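Local coordinates for glutamine synthetase (Streptomyces coelicolor, PDB 4BAX), which belongs to the glutamine synthetase family, joining a beta-Grasp domain to a catalytic domain in chains of which ten form the assembly, at residues A246-T249 with A250-L254; R328-V331 with D332-T336. All coordinates share one frame; numbering follows the deposited sequence.

Contact 1 (A246-T249 with A250-L254); sequences AIIT and AAESL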
ATOM      1  N   ALA A 246     -34.030   7.013  55.754  1.00 45.57           N
ATOM      2  CA  ALA A 246     -34.597   6.568  54.491  1.00 43.59           C
ATOM      3  C   ALA A 246     -33.506   6.010  53.575  1.00 41.80           C
ATOM      4  O   ALA A 246     -33.727   5.027  52.867  1.00 41.38           O
ATOM      5  CB  ALA A 246     -35.344   7.723  53.816  1.00 43.23           C
ATOM      6  N   ILE A 247     -32.321   6.612  53.628  1.00 40.91           N
ATOM      7  CA  ILE A 247     -31.163   6.159  52.843  1.00 39.88           C
ATOM      8  C   ILE A 247     -30.758   4.746  53.226  1.00 39.40           C
ATOM      9  O   ILE A 247     -30.548   3.900  52.363  1.00 39.77           O
ATOM     10  CB  ILE A 247     -29.945   7.103  53.048  1.00 43.82           C
ATOM     11  CG1 ILE A 247     -30.207   8.503  52.481  1.00 43.67           C
ATOM     12  CG2 ILE A 247     -28.683   6.505  52.435  1.00 43.65           C
ATOM     13  CD1 ILE A 247     -29.716   8.708  51.069  1.00 43.27           C
ATOM     14  N   ILE A 248     -30.685   4.477  54.527  1.00 38.62           N
ATOM     15  CA  ILE A 248     -30.352   3.140  55.003  1.00 37.75           C
ATOM     16  C   ILE A 248     -31.417   2.127  54.632  1.00 37.72           C
ATOM     17  O   ILE A 248     -31.092   1.015  54.226  1.00 37.52           O
ATOM     18  CB  ILE A 248     -30.094   3.123  56.530  1.00 37.45           C
ATOM     19  CG1 ILE A 248     -28.965   4.098  56.866  1.00 37.02           C
ATOM     20  CG2 ILE A 248     -29.708   1.733  57.011  1.00 37.33           C
ATOM     21  CD1 ILE A 248     -27.703   3.868  56.024  1.00 36.63           C
ATOM     22  N   THR A 249     -32.687   2.519  54.725  1.00 38.18           N
ATOM     23  CA  THR A 249     -33.779   1.615  54.373  1.00 38.55           C
ATOM     24  C   THR A 249     -33.704   1.217  52.901  1.00 38.92           C
ATOM     25  O   THR A 249     -33.813   0.031  52.556  1.00 38.89           O
ATOM     26  CB  THR A 249     -35.168   2.276  54.632  1.00 41.10           C
ATOM     27  OG1 THR A 249     -35.224   2.825  55.960  1.00 41.50           O
ATOM     28  CG2 THR A 249     -36.301   1.273  54.447  1.00 41.01           C
ATOM     29  N   ALA A 250     -33.457   2.203  52.038  1.00 38.89           N
ATOM     30  CA  ALA A 250     -33.346   1.933  50.619  1.00 38.15           C
ATOM     31  C   ALA A 250     -32.178   0.976  50.354  1.00 37.55           C
ATOM     32  O   ALA A 250     -32.380  -0.064  49.721  1.00 37.45           O
ATOM     33  CB  ALA A 250     -33.195   3.246  49.823  1.00 37.69           C
ATOM     34  N   ALA A 251     -31.017   1.235  50.963  1.00 37.20           N
ATOM     35  CA  ALA A 251     -29.839   0.378  50.777  1.00 37.12           C
ATOM     36  C   ALA A 251     -30.065  -1.026  51.315  1.00 39.04           C
ATOM     37  O   ALA A 251     -29.653  -2.002  50.693  1.00 39.50           O
ATOM     38  CB  ALA A 251     -28.571   1.011  51.401  1.00 35.60           C
ATOM     39  N   GLU A 252     -30.731  -1.136  52.455  1.00 39.98           N
ATOM     40  CA  GLU A 252     -31.039  -2.452  52.996  1.00 40.58           C
ATOM     41  C   GLU A 252     -32.072  -3.232  52.155  1.00 39.76           C
ATOM     42  O   GLU A 252     -31.952  -4.452  51.982  1.00 40.08           O
ATOM     43  CB  GLU A 252     -31.469  -2.371  54.471  1.00 41.90           C
ATOM     44  CG  GLU A 252     -30.456  -1.720  55.396  1.00 42.64           C
ATOM     45  CD  GLU A 252     -29.878  -2.689  56.386  1.00 43.29           C
ATOM     46  OE1 GLU A 252     -30.679  -3.222  57.181  1.00 43.66           O
ATOM     47  OE2 GLU A 252     -28.641  -2.913  56.382  1.00 43.33           O
ATOM     48  N   SER A 253     -33.040  -2.508  51.588  1.00 38.19           N
ATOM     49  CA  SER A 253     -34.111  -3.120  50.799  1.00 37.18           C
ATOM     50  C   SER A 253     -33.550  -3.904  49.619  1.00 36.48           C
ATOM     51  O   SER A 253     -34.117  -4.926  49.233  1.00 36.69           O
ATOM     52  CB  SER A 253     -35.091  -2.054  50.285  1.00 36.52           C
ATOM     53  OG  SER A 253     -34.560  -1.368  49.169  1.00 36.48           O
ATOM     54  N   LEU A 254     -32.434  -3.428  49.066  1.00 35.66           N
ATOM     55  CA  LEU A 254     -31.784  -4.063  47.918  1.00 34.77           C
ATOM     56  C   LEU A 254     -31.112  -5.391  48.283  1.00 35.35           C
ATOM     57  O   LEU A 254     -30.796  -6.215  47.397  1.00 35.43           O
ATOM     58  CB  LEU A 254     -30.793  -3.096  47.247  1.00 33.07           C
ATOM     59  CG  LEU A 254     -31.433  -1.871  46.586  1.00 31.59           C
ATOM     60  CD1 LEU A 254     -30.450  -0.720  46.353  1.00 30.75           C
ATOM     61  CD2 LEU A 254     -32.072  -2.320  45.262  1.00 30.93           C
TER
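Glu252 N and Ser253 N donate to the carbonyls one turn back, Ile248 O and Thr249 O, each across 2.8 Å; the first bond is the straighter, with N-H...O angles of 160° and 148°. Ala250 N to Ala246 O and Ala251 N to Ile247 O, both 3.0 Å, continue the alpha-helical pattern. Ser253 adds a side-chain bond: chi1 of 78° sets OG between its own N and carbonyl carbon, and the hydroxyl donates to Ala250 O over 2.6 Å, in the carbonyl plane on a lone pair. The same oxygen accepts a weak backbone bond from Leu254 N, so two donors share it. Thr249 OG1 has Asp245 O and Gln343 OE1 as hydrogen-bond partners, though its single proton can serve only one of these acceptors at a time. Ile248 and Glu252 lie side by side, CG2 of the isoleucine 3.9 Å from CG of the glutamate; the glutamate chain bends at chi2, and its OE2 bonds Tyr289 OH. Beyond these bonds, helix 244-253 is packed on several faces: Ala246, Ile247 and Ala250 against Met240 of helix 238-242, Ile247, Ala250 and Leu254 against Ile312 of strand 312-314, and Thr249 and Ser253 against helix 323-341.

Contact 2 (R328-V331 with D332-T336); sequences RLLV and DTCCT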
ATOM      1  N   ARG A 328     -37.450   0.849  36.892  1.00 30.21           N
ATOM      2  CA  ARG A 328     -38.670   0.203  37.407  1.00 30.70           C
ATOM      3  C   ARG A 328     -38.363  -0.620  38.660  1.00 30.84           C
ATOM      4  O   ARG A 328     -39.070  -0.514  39.679  1.00 30.64           O
ATOM      5  CB  ARG A 328     -39.308  -0.692  36.337  1.00 31.02           C
ATOM      6  CG  ARG A 328     -40.758  -1.112  36.642  1.00 31.73           C
ATOM      7  CD  ARG A 328     -40.978  -2.624  36.660  1.00 32.36           C
ATOM      8  NE  ARG A 328     -40.359  -3.259  35.507  1.00 33.44           N
ATOM      9  CZ  ARG A 328     -39.999  -4.537  35.459  1.00 34.40           C
ATOM     10  NH1 ARG A 328     -40.215  -5.327  36.499  1.00 34.64           N
ATOM     11  NH2 ARG A 328     -39.432  -5.027  34.356  1.00 34.82           N
ATOM     12  N   LEU A 329     -37.281  -1.401  38.577  1.00 30.63           N
ATOM     13  CA  LEU A 329     -36.865  -2.314  39.626  1.00 30.43           C
ATOM     14  C   LEU A 329     -36.464  -1.585  40.908  1.00 30.41           C
ATOM     15  O   LEU A 329     -36.817  -2.012  42.018  1.00 29.98           O
ATOM     16  CB  LEU A 329     -35.697  -3.168  39.129  1.00 30.52           C
ATOM     17  CG  LEU A 329     -36.018  -4.238  38.091  1.00 30.59           C
ATOM     18  CD1 LEU A 329     -34.753  -4.959  37.657  1.00 30.87           C
ATOM     19  CD2 LEU A 329     -37.028  -5.212  38.676  1.00 30.47           C
ATOM     20  N   LEU A 330     -35.709  -0.500  40.749  1.00 30.99           N
ATOM     21  CA  LEU A 330     -35.277   0.286  41.897  1.00 31.66           C
ATOM     22  C   LEU A 330     -36.476   0.930  42.587  1.00 31.96           C
ATOM     23  O   LEU A 330     -36.549   0.945  43.813  1.00 31.95           O
ATOM     24  CB  LEU A 330     -34.260   1.342  41.479  1.00 31.55           C
ATOM     25  CG  LEU A 330     -32.866   0.740  41.329  1.00 31.54           C
ATOM     26  CD1 LEU A 330     -31.901   1.720  40.646  1.00 31.36           C
ATOM     27  CD2 LEU A 330     -32.345   0.288  42.707  1.00 31.57           C
ATOM     28  N   VAL A 331     -37.410   1.457  41.804  1.00 32.50           N
ATOM     29  CA  VAL A 331     -38.620   2.035  42.377  1.00 33.20           C
ATOM     30  C   VAL A 331     -39.460   0.970  43.078  1.00 34.73           C
ATOM     31  O   VAL A 331     -39.909   1.173  44.206  1.00 35.51           O
ATOM     32  CB  VAL A 331     -39.464   2.718  41.309  1.00 32.41           C
ATOM     33  CG1 VAL A 331     -40.875   2.936  41.795  1.00 32.14           C
ATOM     34  CG2 VAL A 331     -38.812   4.032  40.901  1.00 32.43           C
ATOM     35  N   ASP A 332     -39.632  -0.184  42.445  1.00 35.13           N
ATOM     36  CA  ASP A 332     -40.466  -1.213  43.044  1.00 35.60           C
ATOM     37  C   ASP A 332     -39.854  -1.618  44.371  1.00 34.52           C
ATOM     38  O   ASP A 332     -40.509  -1.565  45.409  1.00 34.60           O
ATOM     39  CB  ASP A 332     -40.573  -2.445  42.138  1.00 36.83           C
ATOM     40  CG  ASP A 332     -41.749  -3.350  42.518  1.00 38.08           C
ATOM     41  OD1 ASP A 332     -42.086  -3.432  43.711  1.00 38.90           O
ATOM     42  OD2 ASP A 332     -42.363  -3.958  41.618  1.00 38.29           O
ATOM     43  N   THR A 333     -38.582  -1.972  44.344  1.00 33.63           N
ATOM     44  CA  THR A 333     -37.964  -2.477  45.549  1.00 33.60           C
ATOM     45  C   THR A 333     -37.841  -1.428  46.652  1.00 33.69           C
ATOM     46  O   THR A 333     -38.403  -1.590  47.738  1.00 33.54           O
ATOM     47  CB  THR A 333     -36.579  -3.110  45.226  1.00 30.01           C
ATOM     48  OG1 THR A 333     -36.745  -4.231  44.341  1.00 29.70           O
ATOM     49  CG2 THR A 333     -35.833  -3.523  46.501  1.00 30.05           C
ATOM     50  N   CYS A 334     -37.199  -0.311  46.340  1.00 34.17           N
ATOM     51  CA  CYS A 334     -36.906   0.692  47.353  1.00 34.88           C
ATOM     52  C   CYS A 334     -38.132   1.437  47.886  1.00 34.84           C
ATOM     53  O   CYS A 334     -38.331   1.514  49.105  1.00 34.28           O
ATOM     54  CB  CYS A 334     -35.869   1.691  46.826  1.00 35.03           C
ATOM     55  SG  CYS A 334     -34.292   0.951  46.358  1.00 50.06           S
ATOM     56  N   CYS A 335     -38.963   1.938  46.967  1.00 35.11           N
ATOM     57  CA  CYS A 335     -40.130   2.745  47.334  1.00 35.21           C
ATOM     58  C   CYS A 335     -41.146   1.937  48.133  1.00 36.03           C
ATOM     59  O   CYS A 335     -41.809   2.451  49.037  1.00 36.34           O
ATOM     60  CB  CYS A 335     -40.800   3.339  46.089  1.00 34.47           C
ATOM     61  SG  CYS A 335     -39.903   4.658  45.260  1.00 38.87           S
ATOM     62  N   THR A 336     -41.245   0.654  47.798  1.00 36.35           N
ATOM     63  CA  THR A 336     -42.127  -0.245  48.519  1.00 36.80           C
ATOM     64  C   THR A 336     -41.624  -0.423  49.944  1.00 37.99           C
ATOM     65  O   THR A 336     -42.389  -0.312  50.902  1.00 39.04           O
ATOM     66  CB  THR A 336     -42.206  -1.618  47.834  1.00 36.01           C
ATOM     67  OG1 THR A 336     -42.982  -1.502  46.634  1.00 35.85           O
ATOM     68  CG2 THR A 336     -42.834  -2.646  48.744  1.00 35.62           C
TER
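Leu330 and Val331 each meet a cysteine one turn on, and both sulfurs are delivered by the same kind of rotamer. SG of Cys334 (chi1 -60°) and of Cys335 (chi1 -72°) stands anti to its own carbonyl carbon and beside the backbone N, which sends it back along the helix. Cys334 SG thereby comes 4.2 Å from Leu330 CD2, a loose apolar touch at the end of one leucine branch. Cys335 SG approaches Val331 CG1 at 4.0 Å; that methyl is the branch anti to the valine N, while CG2 sits beside the N. Arg328 and Asp332, a turn apart, swing their side chains out without pairing, and Arg328 NH1 remains 5.7 Å from Asp332 OD2, too far for a salt bridge, so that only a weaker long-range attraction is likely between these opposite charges. Thr336 OG1 turns back to donate to Asp332 O at 2.8 Å, in the carbonyl plane, supplementing a weak bond from Thr336 N. Thr333 OG1 is hydrogen-bonded to His263 NE2. Along the backbone, Asp332 N binds Arg328 O at 2.8 Å and Thr333 N binds Leu329 O at 2.9 Å, whereas Cys335 N to Val331 O is more bent (138°), where the helix widens into a pi-type turn at 332-335. Helix 323-341 is covered on one side by helix 94-103, where Leu100 meets Arg328 and Asp332. Leu329, Leu330 and Thr333 touch helix 259-264, and Leu330 and Cys334 rest on Thr233 and Phe235 of strand 231-236.

From the N terminus, contact 1 comes first, on helix 244-253, and contact 2 follows on helix 323-341 near the C-terminal end of the chain. They are in series: neither nests in nor crosses the other, and each spans only successive turns of its own helix, closing no long loop. Their centres are nonetheless 11 Å apart, because the helices pack against each other. Leu254 CD2 reaches Leu330 CD2 at 3.7 Å, and Ser253 OG lies 3.6 Å from Cys334 CA. The two helices also share a sheet: strand 312-314, beneath contact 1, pairs antiparallel with strand 231-236, on which contact 2 rests.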